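Local coordinates for protein carboxyl esterase NP (PDB 4CCW) that catalyses the hydrolysis of carboxylic esters to an alcohol and a carboxylate, as a carboxylesterase of the alpha/beta hydrolase fold, at residues 262-267 / 284-289. Residues are numbered along the deposited sequence; the frame is centred on the assembly and turned at random.
Sequences DIEAEV and NERVMR
At chi1 179°, CG of Arg286 points opposite the backbone N; a bend at chi2 then brings the guanidinium between Glu264 and Glu266, two strand residues whose chains run out extended beyond CG to meet it. Each glutamate takes a different N-H at the guanidinium edge. Arg286 NH2 gives a nearly straight bond to Glu264 OE1 at 3.0 Å, in the guanidinium plane and close to the line of the acceptor's C-O bond. Arg286 NE reaches Glu266 OE1, also at 3.0 Å; this oxygen again lies in the guanidinium plane, but the donor stands well above the carboxylate plane, the two flat groups being turned 49° apart. Two waters complete the network: one joins Glu264 OE1 to Arg286 NH1, the other joins Glu266 OE1 to Arg286 NH2, 2.7 Å from that nitrogen. Four of the five guanidinium N-H groups thus have a partner, so the group's rotation is well restrained. Arg289 NH2 lies above one face, offset toward the rim, while its NH1 pairs with Glu285 OE1 at 3.0 Å. Glu266 OE2 is hydrogen-bonded to Tyr282 OH. The network ties edge strand 263-268 to helix 280-291, beside Leu237 of parallel strand 236-241, with helix 249-259 on the strand's other face.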
loop_
_atom_site.group_PDB
_atom_site.type_symbol
_atom_site.label_atom_id
_atom_site.label_comp_id
_atom_site.label_asym_id
_atom_site.label_seq_id
_atom_site.Cartn_x
_atom_site.Cartn_y
_atom_site.Cartn_z
ATOM N N ASP A 262 0.653 -1.931 21.463
ATOM C CA ASP A 262 2.040 -2.269 21.210
ATOM C C ASP A 262 2.403 -1.503 19.962
ATOM O O ASP A 262 2.243 -2.010 18.850
ATOM C CB ASP A 262 2.193 -3.791 21.042
ATOM C CG ASP A 262 3.642 -4.251 20.970
ATOM O OD1 ASP A 262 4.555 -3.417 20.779
ATOM O OD2 ASP A 262 3.870 -5.473 21.106
ATOM N N ILE A 263 2.855 -0.261 20.156
ATOM C CA ILE A 263 3.114 0.649 19.035
ATOM C C ILE A 263 4.448 1.383 19.197
ATOM O O ILE A 263 4.836 1.740 20.317
ATOM C CB ILE A 263 1.946 1.659 18.825
ATOM C CG1 ILE A 263 2.024 2.297 17.440
ATOM C CG2 ILE A 263 1.915 2.745 19.900
ATOM C CD1 ILE A 263 0.703 2.855 16.945
ATOM N N GLU A 264 5.162 1.535 18.084
ATOM C CA GLU A 264 6.296 2.438 17.990
ATOM C C GLU A 264 5.893 3.385 16.867
ATOM O O GLU A 264 5.733 2.970 15.725
ATOM C CB GLU A 264 7.602 1.668 17.682
ATOM C CG GLU A 264 7.972 0.617 18.740
ATOM C CD GLU A 264 9.352 -0.009 18.535
ATOM O OE1 GLU A 264 10.102 0.413 17.635
ATOM O OE2 GLU A 264 9.704 -0.929 19.297
ATOM N N ALA A 265 5.661 4.649 17.203
ATOM C CA ALA A 265 5.161 5.597 16.216
ATOM C C ALA A 265 6.061 6.816 16.152
ATOM O O ALA A 265 6.555 7.270 17.179
ATOM C CB ALA A 265 3.722 6.004 16.543
ATOM N N GLU A 266 6.278 7.337 14.942
ATOM C CA GLU A 266 7.100 8.538 14.769
ATOM C C GLU A 266 6.731 9.316 13.524
ATOM O O GLU A 266 6.243 8.749 12.538
ATOM C CB GLU A 266 8.607 8.213 14.776
ATOM C CG GLU A 266 9.075 7.393 13.590
ATOM C CD GLU A 266 10.561 7.094 13.639
ATOM O OE1 GLU A 266 10.987 6.318 14.528
ATOM O OE2 GLU A 266 11.305 7.656 12.804
ATOM N N VAL A 267 6.955 10.627 13.606
ATOM C CA VAL A 267 6.801 11.529 12.473
ATOM C C VAL A 267 8.199 11.818 11.959
ATOM O O VAL A 267 9.036 12.356 12.684
ATOM C CB VAL A 267 6.103 12.843 12.862
ATOM C CG1 VAL A 267 6.100 13.814 11.678
ATOM C CG2 VAL A 267 4.677 12.576 13.314
ATOM N N ASN A 284 14.052 2.453 5.005
ATOM C CA ASN A 284 14.555 1.091 4.852
ATOM C C ASN A 284 15.143 0.535 6.149
ATOM O O ASN A 284 14.733 -0.526 6.588
ATOM C CB ASN A 284 15.617 1.003 3.748
ATOM C CG ASN A 284 15.033 1.180 2.359
ATOM O OD1 ASN A 284 13.822 1.294 2.194
ATOM N ND2 ASN A 284 15.903 1.206 1.350
ATOM N N GLU A 285 16.097 1.262 6.743
ATOM C CA GLU A 285 16.768 0.832 7.985
ATOM C C GLU A 285 15.807 0.787 9.169
ATOM O O GLU A 285 15.869 -0.132 9.999
ATOM C CB GLU A 285 17.951 1.756 8.324
ATOM C CG GLU A 285 18.759 1.337 9.554
ATOM C CD GLU A 285 18.138 1.734 10.897
ATOM O OE1 GLU A 285 17.358 2.703 10.958
ATOM O OE2 GLU A 285 18.457 1.076 11.918
ATOM N N ARG A 286 14.938 1.792 9.252
ATOM C CA ARG A 286 14.018 1.923 10.377
ATOM C C ARG A 286 13.086 0.720 10.450
ATOM O O ARG A 286 12.869 0.170 11.517
ATOM C CB ARG A 286 13.212 3.228 10.278
ATOM C CG ARG A 286 12.204 3.437 11.408
ATOM C CD ARG A 286 12.907 3.608 12.743
ATOM N NE ARG A 286 12.038 3.587 13.928
ATOM C CZ ARG A 286 11.850 2.526 14.721
ATOM N NH1 ARG A 286 12.436 1.362 14.451
ATOM N NH2 ARG A 286 11.067 2.626 15.793
ATOM N N VAL A 287 12.532 0.331 9.308
ATOM C CA VAL A 287 11.639 -0.824 9.242
ATOM C C VAL A 287 12.391 -2.107 9.582
ATOM O O VAL A 287 11.908 -2.942 10.359
ATOM C CB VAL A 287 10.959 -0.935 7.862
ATOM C CG1 VAL A 287 10.305 -2.303 7.699
ATOM C CG2 VAL A 287 9.934 0.176 7.676
ATOM N N MET A 288 13.589 -2.259 9.022
ATOM C CA MET A 288 14.402 -3.428 9.328
ATOM C C MET A 288 14.702 -3.554 10.815
ATOM O O MET A 288 14.595 -4.640 11.385
ATOM C CB MET A 288 15.704 -3.417 8.543
ATOM C CG MET A 288 16.046 -4.801 8.042
ATOM S SD MET A 288 15.138 -5.084 6.514
ATOM C CE MET A 288 16.405 -4.442 5.425
ATOM N N ARG A 289 15.063 -2.432 11.430
ATOM C CA ARG A 289 15.407 -2.391 12.848
ATOM C C ARG A 289 14.228 -2.853 13.693
ATOM O O ARG A 289 14.406 -3.612 14.653
ATOM C CB ARG A 289 15.812 -0.971 13.241
ATOM C CG ARG A 289 16.448 -0.832 14.612
ATOM C CD ARG A 289 17.008 0.575 14.767
ATOM N NE ARG A 289 16.004 1.536 15.228
ATOM C CZ ARG A 289 15.896 2.794 14.803
ATOM N NH1 ARG A 289 16.696 3.269 13.860
ATOM N NH2 ARG A 289 14.957 3.581 15.310
HETATM O O HOH W 1 12.358 -0.712 16.544
HETATM O O HOH W 2 9.204 4.583 16.079
#